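Local coordinates for VAO-type flavoprotein oxidase VAO615 (Myceliophthora thermophila, PDB 6F73) that probably acts as a secreted flavoprotein oxidase with one bicovalently attached FAD, reacting rapidly with oxygen when reduced, though its natural substrate remains unidentified, at residues S27-P32 and G569-A574; A134-A139 and L169-H174; A247-L252 and P461-H466; F412-I417 and P504-A509. All blocks are in the same frame, centred on the assembly; numbering follows the deposited sequence.

Contact 1: residues S27-P32 and G569-A574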
# COMPACT_ATOMS: atom_id res chain seq x y z
N SER A 27 -30.70 -5.50 -7.81
CA SER A 27 -29.83 -6.01 -8.91
C SER A 27 -28.45 -6.43 -8.39
O SER A 27 -27.90 -5.82 -7.46
CB SER A 27 -29.69 -4.95 -10.01
OG SER A 27 -28.99 -5.46 -11.14
N CYS A 28 -27.94 -7.53 -8.93
CA CYS A 28 -26.66 -8.12 -8.50
C CYS A 28 -25.78 -8.32 -9.72
O CYS A 28 -26.30 -8.47 -10.82
CB CYS A 28 -26.86 -9.48 -7.80
SG CYS A 28 -27.82 -9.48 -6.25
N ARG A 29 -24.46 -8.33 -9.54
CA ARG A 29 -23.54 -8.70 -10.63
C ARG A 29 -23.66 -10.19 -10.95
O ARG A 29 -23.96 -11.00 -10.07
CB ARG A 29 -22.08 -8.39 -10.26
CG ARG A 29 -21.76 -6.93 -10.03
CD ARG A 29 -21.99 -6.09 -11.27
NE ARG A 29 -21.54 -4.71 -11.10
CZ ARG A 29 -21.92 -3.67 -11.83
NH1 ARG A 29 -22.80 -3.81 -12.82
NH2 ARG A 29 -21.44 -2.45 -11.56
N VAL A 30 -23.43 -10.53 -12.21
CA VAL A 30 -23.44 -11.94 -12.62
C VAL A 30 -22.23 -12.71 -12.09
O VAL A 30 -21.19 -12.13 -11.80
CB VAL A 30 -23.57 -12.13 -14.15
CG1 VAL A 30 -24.90 -11.55 -14.63
CG2 VAL A 30 -22.39 -11.52 -14.92
N LEU A 31 -22.41 -14.02 -11.97
CA LEU A 31 -21.37 -14.95 -11.55
C LEU A 31 -21.42 -16.16 -12.50
O LEU A 31 -22.48 -16.42 -13.08
CB LEU A 31 -21.63 -15.43 -10.12
CG LEU A 31 -21.42 -14.46 -8.97
CD1 LEU A 31 -21.72 -15.16 -7.65
CD2 LEU A 31 -20.01 -13.92 -8.95
N PRO A 32 -20.30 -16.89 -12.65
CA PRO A 32 -20.30 -18.16 -13.39
C PRO A 32 -21.40 -19.08 -12.86
O PRO A 32 -21.58 -19.17 -11.65
CB PRO A 32 -18.93 -18.76 -13.07
CG PRO A 32 -18.07 -17.60 -12.74
CD PRO A 32 -18.96 -16.56 -12.13
N GLY A 569 -20.34 -14.66 -2.10
CA GLY A 569 -19.38 -13.77 -2.76
C GLY A 569 -19.98 -12.97 -3.91
O GLY A 569 -19.24 -12.32 -4.66
N ARG A 570 -21.30 -13.01 -4.07
CA ARG A 570 -21.97 -12.22 -5.10
C ARG A 570 -22.09 -10.77 -4.65
O ARG A 570 -22.42 -10.49 -3.49
CB ARG A 570 -23.38 -12.77 -5.37
CG ARG A 570 -24.09 -12.16 -6.58
CD ARG A 570 -25.51 -12.68 -6.69
NE ARG A 570 -25.58 -14.10 -7.05
CZ ARG A 570 -25.38 -14.59 -8.27
NH1 ARG A 570 -25.07 -13.79 -9.30
NH2 ARG A 570 -25.47 -15.91 -8.47
N LEU A 571 -21.85 -9.85 -5.58
CA LEU A 571 -21.95 -8.42 -5.31
C LEU A 571 -23.36 -7.94 -5.65
O LEU A 571 -23.78 -8.01 -6.81
CB LEU A 571 -20.89 -7.66 -6.11
CG LEU A 571 -20.53 -6.27 -5.61
CD1 LEU A 571 -19.76 -6.34 -4.29
CD2 LEU A 571 -19.72 -5.51 -6.65
N CYS A 572 -24.09 -7.45 -4.65
CA CYS A 572 -25.47 -7.01 -4.81
C CYS A 572 -25.67 -5.58 -4.31
O CYS A 572 -24.98 -5.14 -3.39
CB CYS A 572 -26.40 -7.96 -4.04
SG CYS A 572 -26.44 -9.63 -4.74
N ARG A 573 -26.60 -4.85 -4.93
CA ARG A 573 -26.91 -3.49 -4.49
C ARG A 573 -27.62 -3.52 -3.15
O ARG A 573 -28.58 -4.28 -2.96
CB ARG A 573 -27.77 -2.76 -5.52
CG ARG A 573 -26.99 -2.30 -6.74
CD ARG A 573 -27.80 -1.31 -7.56
NE ARG A 573 -27.12 -0.93 -8.80
CZ ARG A 573 -26.30 0.11 -8.97
NH1 ARG A 573 -26.01 0.95 -7.97
NH2 ARG A 573 -25.74 0.31 -10.17
N ALA A 574 -27.15 -2.69 -2.22
CA ALA A 574 -27.71 -2.61 -0.87
C ALA A 574 -29.05 -1.88 -0.87
O ALA A 574 -29.36 -1.10 -1.77
CB ALA A 574 -26.73 -1.93 0.07
OXT ALA A 574 -29.86 -2.05 0.04
O HOH W 1 -21.16 -10.90 -8.14
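C28 and C572 both place SG beside the backbone N (chi1 -63° and -66°), which brings the two sulfurs together in a disulfide with an SG-SG distance of 2.1 Å and a chi3 of 106°. It is a disulfide across a single antiparallel beta bridge, joining the first ordered residues of the chain to its C-terminal strand, 571-573. C28 and C572 form a non-hydrogen-bonded pair, their CA atoms 4.0 Å apart, and the backbone bonds lie next to them: R573 N donates to S27 O at 3.0 Å and R29 N to L571 O at 2.8 Å. R570 brings a second clamp. Its NH1 gives a hydrogen bond to R29 O, in the plane of both the guanidinium and the carbonyl, and this same end forms a salt bridge with D34. The aliphatic part runs past the disulfide, with R570 CD 3.6 Å from C28 CB. The stem of R29 runs alongside L571, R29 CG 4.1 Å from L571 CB, and R29 NH1 hydrogen-bonds to N147 OD1. On one face of the R570 guanidinium sits a methyl group, L31 CD1, 3.8 Å from R570 CZ.

Contact 2: residues A134-A139 and L169-H174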
# COMPACT_ATOMS: atom_id res chain seq x y z
N ALA A 134 -7.73 2.01 -24.94
CA ALA A 134 -8.78 1.33 -25.70
C ALA A 134 -9.19 -0.01 -25.09
O ALA A 134 -10.37 -0.37 -25.12
CB ALA A 134 -8.36 1.14 -27.16
N ASP A 135 -8.22 -0.74 -24.54
CA ASP A 135 -8.51 -2.02 -23.87
C ASP A 135 -9.44 -1.78 -22.69
O ASP A 135 -10.40 -2.51 -22.51
CB ASP A 135 -7.23 -2.72 -23.40
CG ASP A 135 -6.37 -3.27 -24.57
OD1 ASP A 135 -6.88 -3.45 -25.70
OD2 ASP A 135 -5.18 -3.53 -24.34
N VAL A 136 -9.16 -0.72 -21.93
CA VAL A 136 -9.97 -0.37 -20.76
C VAL A 136 -11.39 0.00 -21.20
O VAL A 136 -12.36 -0.49 -20.66
CB VAL A 136 -9.34 0.80 -19.95
CG1 VAL A 136 -10.27 1.24 -18.82
CG2 VAL A 136 -7.98 0.40 -19.38
N GLN A 137 -11.48 0.88 -22.19
CA GLN A 137 -12.77 1.32 -22.74
C GLN A 137 -13.64 0.15 -23.21
O GLN A 137 -14.83 0.10 -22.90
CB GLN A 137 -12.55 2.29 -23.90
CG GLN A 137 -12.00 3.64 -23.45
CD GLN A 137 -11.50 4.50 -24.59
OE1 GLN A 137 -11.15 4.00 -25.67
NE2 GLN A 137 -11.43 5.80 -24.36
N ALA A 138 -13.02 -0.80 -23.91
CA ALA A 138 -13.70 -2.00 -24.41
C ALA A 138 -14.17 -2.93 -23.28
O ALA A 138 -15.28 -3.44 -23.32
CB ALA A 138 -12.78 -2.75 -25.36
N ALA A 139 -13.31 -3.14 -22.29
CA ALA A 139 -13.66 -3.95 -21.11
C ALA A 139 -14.80 -3.31 -20.29
O ALA A 139 -15.72 -4.00 -19.86
CB ALA A 139 -12.45 -4.17 -20.23
N LEU A 169 -14.28 -9.34 -13.97
CA LEU A 169 -13.40 -9.10 -15.10
C LEU A 169 -12.38 -8.11 -14.59
O LEU A 169 -12.74 -6.99 -14.23
CB LEU A 169 -14.17 -8.51 -16.28
CG LEU A 169 -13.36 -8.09 -17.50
CD1 LEU A 169 -12.59 -9.26 -18.10
CD2 LEU A 169 -14.26 -7.47 -18.55
N SER A 170 -11.11 -8.52 -14.53
CA SER A 170 -10.07 -7.70 -13.90
C SER A 170 -9.28 -6.91 -14.92
O SER A 170 -8.76 -7.48 -15.89
CB SER A 170 -9.08 -8.57 -13.12
OG SER A 170 -7.99 -7.80 -12.64
N LEU A 171 -9.15 -5.61 -14.67
CA LEU A 171 -8.27 -4.74 -15.45
C LEU A 171 -6.86 -4.80 -14.86
O LEU A 171 -6.58 -4.18 -13.82
CB LEU A 171 -8.81 -3.30 -15.45
CG LEU A 171 -10.24 -3.17 -15.99
CD1 LEU A 171 -10.73 -1.74 -15.92
CD2 LEU A 171 -10.33 -3.71 -17.42
N TRP A 172 -5.99 -5.55 -15.53
CA TRP A 172 -4.63 -5.78 -15.06
C TRP A 172 -3.71 -4.69 -15.61
O TRP A 172 -3.45 -4.65 -16.81
CB TRP A 172 -4.17 -7.16 -15.50
CG TRP A 172 -2.90 -7.67 -14.92
CD1 TRP A 172 -2.41 -7.45 -13.66
CD2 TRP A 172 -1.97 -8.54 -15.56
NE1 TRP A 172 -1.23 -8.12 -13.49
CE2 TRP A 172 -0.93 -8.79 -14.64
CE3 TRP A 172 -1.91 -9.11 -16.84
CZ2 TRP A 172 0.16 -9.61 -14.95
CZ3 TRP A 172 -0.83 -9.93 -17.15
CH2 TRP A 172 0.20 -10.17 -16.20
N MET A 173 -3.24 -3.83 -14.72
CA MET A 173 -2.50 -2.62 -15.10
C MET A 173 -0.98 -2.79 -15.04
O MET A 173 -0.23 -1.88 -15.39
CB MET A 173 -2.92 -1.47 -14.18
CG MET A 173 -4.45 -1.31 -14.02
SD MET A 173 -5.40 -1.26 -15.55
CE MET A 173 -4.91 0.31 -16.23
N HIS A 174 -0.56 -3.99 -14.63
CA HIS A 174 0.83 -4.30 -14.31
C HIS A 174 1.85 -3.97 -15.40
O HIS A 174 2.98 -3.57 -15.08
CB HIS A 174 0.93 -5.78 -13.96
CG HIS A 174 2.31 -6.26 -13.66
ND1 HIS A 174 3.08 -5.72 -12.65
CD2 HIS A 174 3.05 -7.24 -14.21
CE1 HIS A 174 4.24 -6.34 -12.61
NE2 HIS A 174 4.24 -7.28 -13.54
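V136 on the helix and L171 on the strand mark where the two backbones come nearest, their CA atoms 7.1 Å apart; the short axes run almost antiparallel (167°) with a closest approach of 9.9 Å. Apolar side chains fill most of this gap. L171 points at the helix and puts a different methyl group against each of two residues one helical turn apart: its CD2 lies 3.5 Å from A139 CB, while its CD1 meets V136 CG1 at 4.2 Å. The isobutyl group reaches forward because CG stands opposite the carbonyl carbon (chi1 -57°), and it crosses the valine at about a right angle. A139, with nothing beyond CB, lets the strand side chains come in close; L169 CD2 also reaches this methyl, at 4.1 Å, and lies against the carbonyl oxygen A139 O at 4.0 Å. The helix belongs to a beta-alpha-beta crossover of the FAD-binding PCMH-type domain: it links strand 126-129 to strand 150-153, and strand 169-172 lies between those two in the sheet, parallel to both. Further along, V136 turns its other methyl, CG2, to M173 CE at 4.4 Å. V288 and L290 of strand 288-298 close in on this end, where V288 touches V136, L171 and M173. M173, bent at each of its three torsions, also touches the bound FAD.

Contact 3: residues A247-L252 and P461-H466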
# COMPACT_ATOMS: atom_id res chain seq x y z
N ALA A 247 3.26 10.89 -1.02
CA ALA A 247 3.33 10.66 -2.47
C ALA A 247 2.22 11.42 -3.22
O ALA A 247 2.47 12.04 -4.25
CB ALA A 247 3.26 9.18 -2.80
N ALA A 248 1.01 11.40 -2.65
CA ALA A 248 -0.13 12.17 -3.17
C ALA A 248 0.17 13.66 -3.33
O ALA A 248 -0.30 14.28 -4.29
CB ALA A 248 -1.36 11.96 -2.30
N ASP A 249 0.96 14.23 -2.41
CA ASP A 249 1.38 15.63 -2.48
C ASP A 249 2.23 15.94 -3.72
O ASP A 249 2.27 17.10 -4.15
CB ASP A 249 2.22 16.03 -1.25
CG ASP A 249 1.43 16.01 0.06
OD1 ASP A 249 0.20 16.22 0.04
OD2 ASP A 249 2.08 15.84 1.13
N ASN A 250 2.91 14.92 -4.26
CA ASN A 250 3.82 15.07 -5.39
C ASN A 250 3.23 14.78 -6.76
O ASN A 250 3.96 14.81 -7.77
CB ASN A 250 5.02 14.15 -5.17
CG ASN A 250 5.91 14.65 -4.08
OD1 ASN A 250 6.79 15.46 -4.34
ND2 ASN A 250 5.68 14.20 -2.85
N VAL A 251 1.92 14.53 -6.83
CA VAL A 251 1.27 14.24 -8.11
C VAL A 251 0.95 15.56 -8.80
O VAL A 251 0.38 16.46 -8.19
CB VAL A 251 -0.03 13.43 -7.95
CG1 VAL A 251 -0.63 13.12 -9.32
CG2 VAL A 251 0.26 12.14 -7.21
N LEU A 252 1.34 15.64 -10.06
CA LEU A 252 1.02 16.77 -10.93
C LEU A 252 -0.20 16.48 -11.82
O LEU A 252 -1.04 17.35 -12.03
CB LEU A 252 2.23 17.12 -11.80
CG LEU A 252 3.50 17.48 -11.02
CD1 LEU A 252 4.71 17.48 -11.94
CD2 LEU A 252 3.35 18.82 -10.31
N PRO A 461 -0.44 20.93 -4.13
CA PRO A 461 -1.80 21.30 -4.54
C PRO A 461 -2.84 20.72 -3.59
O PRO A 461 -2.57 19.74 -2.90
CB PRO A 461 -1.93 20.66 -5.93
CG PRO A 461 -0.53 20.33 -6.35
CD PRO A 461 0.17 20.00 -5.09
N ALA A 462 -4.00 21.35 -3.54
CA ALA A 462 -5.09 20.87 -2.70
C ALA A 462 -5.42 19.43 -3.04
O ALA A 462 -5.54 19.08 -4.22
CB ALA A 462 -6.32 21.75 -2.90
N ASN A 463 -5.55 18.59 -2.03
CA ASN A 463 -5.87 17.18 -2.24
C ASN A 463 -6.65 16.62 -1.05
O ASN A 463 -6.82 17.30 -0.05
CB ASN A 463 -4.59 16.38 -2.56
CG ASN A 463 -3.63 16.31 -1.39
OD1 ASN A 463 -4.02 16.03 -0.26
ND2 ASN A 463 -2.35 16.56 -1.67
N SER A 464 -7.10 15.37 -1.18
CA SER A 464 -8.03 14.73 -0.24
C SER A 464 -7.36 13.91 0.87
O SER A 464 -8.03 13.08 1.51
CB SER A 464 -9.00 13.83 -1.02
OG SER A 464 -8.34 12.75 -1.65
N LEU A 465 -6.06 14.11 1.11
CA LEU A 465 -5.40 13.45 2.24
C LEU A 465 -6.07 13.79 3.56
O LEU A 465 -6.34 14.97 3.83
CB LEU A 465 -3.93 13.86 2.34
CG LEU A 465 -2.97 13.04 1.50
CD1 LEU A 465 -1.69 13.82 1.25
CD2 LEU A 465 -2.68 11.71 2.18
N HIS A 466 -6.30 12.76 4.39
CA HIS A 466 -6.86 12.93 5.73
C HIS A 466 -6.03 13.99 6.45
O HIS A 466 -4.81 13.98 6.34
CB HIS A 466 -6.81 11.60 6.51
CG HIS A 466 -7.80 11.49 7.63
ND1 HIS A 466 -7.85 12.38 8.68
CD2 HIS A 466 -8.75 10.56 7.90
CE1 HIS A 466 -8.80 12.03 9.53
NE2 HIS A 466 -9.36 10.93 9.07
O HOH W 2 -1.44 16.74 -4.54
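N463 reaches across to D249 from a loop without regular structure. Its CB points toward residues 247-252, and CG sits between the backbone N and the carbonyl carbon (chi1 66°), a crowded position that carries the amide in between D249 and its own loop. CG itself stays 4.1 Å from D249 OD1. At the tip, ND2 donates to D249 OD1 at 3.1 Å in a fairly straight bond (160°), using the anti lone pair of the carboxylate oxygen; amide and carboxylate are nearly coplanar, 18° apart. ND2 also donates to a water, 3.0 Å away, which in turn donates to A248 O. The other branch, OD1, folds back on its own loop and accepts from L465 N at 3.1 Å, forming an Asx turn. That turn holds L465 against the 3-10 segment 248-250, where L465 CD1 packs on A248 CB at 4.0 Å and lies only 3.3 Å from D249 OD1. At the start of the segment, P461 CD rests 3.7 Å from D249 O. With an alanine here, the bridging water and D249 OD1 would probably lose their amide donor and L465 N its acceptor, leaving the turn free to shift. The strongest partner of the carboxylate lies outside the two segments: OD1 forms a salt bridge with R470, and OD2 also accepts from V246 N. With R470 and the amide of N463 converging on one buried oxygen, D249 is probably held as a carboxylate, linking the FAD-binding domain to helix 468-471 by charge and to the loop before it by the amide.

Contact 4: residues F412-I417 and P504-A509; sequences FTNSRI and PMMDAA
Strand 412-419, an outermost strand of a seven-stranded antiparallel sheet, meets the C-terminal part of helix 488-509 through R416 and D507 at one end and N414 and M506 at the other. R416 carries the charged half. Its chain bends at chi2 (72°), which swings the guanidinium over the helix, and NH1 forms a salt bridge with D507 OD1 at 3.0 Å. The two flat groups do not meet squarely: their planes are 43° apart, and the side chains cross at about a right angle. Instead the guanidinium lies with one face over the helix backbone, CZ being 3.7 Å from D507 CA, while R416 CD passes M506 O at 4.0 Å. In this large antiparallel sheet the strand is bonded on one side to strand 472-480, as at R416 with C476, and the helix lies against the sheet on the side to which N414 and R416 point. M506 fills the apolar half. Its CE presses on N414 CB at a tight 3.3 Å, the two side chains crossing at about a right angle, and the same residue touches P478 of strand 472-480 and I439 of helix 426-440. Both charged ends have further partners beyond the contact: R416 NH2 donates to T510 O, and D507 accepts from Y524 OH at OD2 and, at OD1, from Q503 NE2, which also donates to S415 O. With a leucine in place of R416, D507 would probably be left without its cationic mate, T510 O without its donor and the helix backbone without its cover.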
# COMPACT_ATOMS: atom_id res chain seq x y z
N PHE A 412 -2.66 -9.56 7.97
CA PHE A 412 -3.47 -8.89 8.98
C PHE A 412 -2.77 -7.61 9.40
O PHE A 412 -2.33 -7.45 10.54
CB PHE A 412 -3.71 -9.83 10.16
CG PHE A 412 -4.15 -11.20 9.75
CD1 PHE A 412 -5.39 -11.39 9.16
CD2 PHE A 412 -3.32 -12.31 9.94
CE1 PHE A 412 -5.81 -12.65 8.77
CE2 PHE A 412 -3.73 -13.58 9.56
CZ PHE A 412 -4.98 -13.75 8.98
N THR A 413 -2.66 -6.69 8.45
CA THR A 413 -2.01 -5.41 8.67
C THR A 413 -3.05 -4.39 9.11
O THR A 413 -4.09 -4.23 8.47
CB THR A 413 -1.27 -4.94 7.41
OG1 THR A 413 -0.18 -5.83 7.14
CG2 THR A 413 -0.72 -3.52 7.59
N ASN A 414 -2.74 -3.74 10.22
CA ASN A 414 -3.53 -2.66 10.79
C ASN A 414 -2.63 -1.45 10.86
O ASN A 414 -1.41 -1.57 10.67
CB ASN A 414 -3.97 -3.06 12.18
CG ASN A 414 -4.72 -4.37 12.18
OD1 ASN A 414 -5.90 -4.41 11.84
ND2 ASN A 414 -4.04 -5.44 12.52
N SER A 415 -3.19 -0.27 11.13
CA SER A 415 -2.38 0.92 11.23
C SER A 415 -3.01 2.04 12.03
O SER A 415 -4.23 2.10 12.21
CB SER A 415 -2.02 1.46 9.84
OG SER A 415 -3.17 2.01 9.20
N ARG A 416 -2.16 2.96 12.46
CA ARG A 416 -2.63 4.17 13.06
C ARG A 416 -1.68 5.31 12.70
O ARG A 416 -0.46 5.14 12.77
CB ARG A 416 -2.71 3.97 14.57
CG ARG A 416 -3.53 5.00 15.30
CD ARG A 416 -5.03 4.88 15.07
NE ARG A 416 -5.69 6.06 15.64
CZ ARG A 416 -6.94 6.47 15.40
NH1 ARG A 416 -7.75 5.81 14.57
NH2 ARG A 416 -7.38 7.57 16.01
N ILE A 417 -2.25 6.43 12.27
CA ILE A 417 -1.51 7.67 12.10
C ILE A 417 -1.66 8.42 13.43
O ILE A 417 -2.78 8.78 13.82
CB ILE A 417 -2.07 8.52 10.93
CG1 ILE A 417 -1.86 7.79 9.59
CG2 ILE A 417 -1.41 9.91 10.88
CD1 ILE A 417 -2.78 8.28 8.49
N PRO A 504 -9.50 -1.30 17.15
CA PRO A 504 -10.16 -0.38 18.10
C PRO A 504 -9.34 -0.00 19.33
O PRO A 504 -9.52 1.10 19.85
CB PRO A 504 -11.43 -1.13 18.50
CG PRO A 504 -11.73 -1.98 17.31
CD PRO A 504 -10.39 -2.43 16.82
N MET A 505 -8.46 -0.91 19.79
CA MET A 505 -7.53 -0.63 20.89
C MET A 505 -6.54 0.46 20.48
O MET A 505 -6.26 1.38 21.25
CB MET A 505 -6.77 -1.90 21.28
CG MET A 505 -5.84 -1.76 22.48
SD MET A 505 -5.08 -3.34 22.94
CE MET A 505 -3.35 -3.02 22.60
N MET A 506 -6.01 0.32 19.27
CA MET A 506 -5.14 1.34 18.69
C MET A 506 -5.84 2.69 18.54
O MET A 506 -5.26 3.73 18.86
CB MET A 506 -4.62 0.88 17.32
CG MET A 506 -3.60 -0.23 17.37
SD MET A 506 -3.00 -0.51 15.69
CE MET A 506 -4.11 -1.81 15.20
N ASP A 507 -7.08 2.65 18.05
CA ASP A 507 -7.88 3.87 17.86
C ASP A 507 -8.09 4.62 19.18
O ASP A 507 -7.85 5.83 19.26
CB ASP A 507 -9.25 3.55 17.25
CG ASP A 507 -9.17 2.92 15.85
OD1 ASP A 507 -8.10 2.89 15.20
OD2 ASP A 507 -10.23 2.42 15.41
N ALA A 508 -8.54 3.90 20.21
CA ALA A 508 -8.85 4.50 21.53
C ALA A 508 -7.63 5.09 22.27
O ALA A 508 -7.78 6.01 23.07
CB ALA A 508 -9.57 3.49 22.42
N ALA A 509 -6.45 4.54 22.00
CA ALA A 509 -5.20 5.04 22.58
C ALA A 509 -4.66 6.28 21.86
O ALA A 509 -3.77 6.95 22.38
CB ALA A 509 -4.15 3.95 22.58

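In the fold
From the N terminus, contact 1 opens with the first ordered residues and closes only at the C-terminal strand, so its disulfide closes a loop of nearly the whole chain and the other three contacts fall within that span. Contact 2 closes first, a short loop inside the FAD-binding domain between helix 133-146 and strand 169-172. Contacts 3 and 4 follow and cross: 247-252 opens, 412-417 opens, then 461-466 and 504-509 close in turn. Contact 3 ties the FAD-binding domain to the loop before helix 468-471; contact 4 joins an edge strand of the seven-stranded sheet to helix 488-509. These two approach within about 6 Å at their nearest atoms, whereas contacts 2 and 4 lie on opposite sides of the chain's centre.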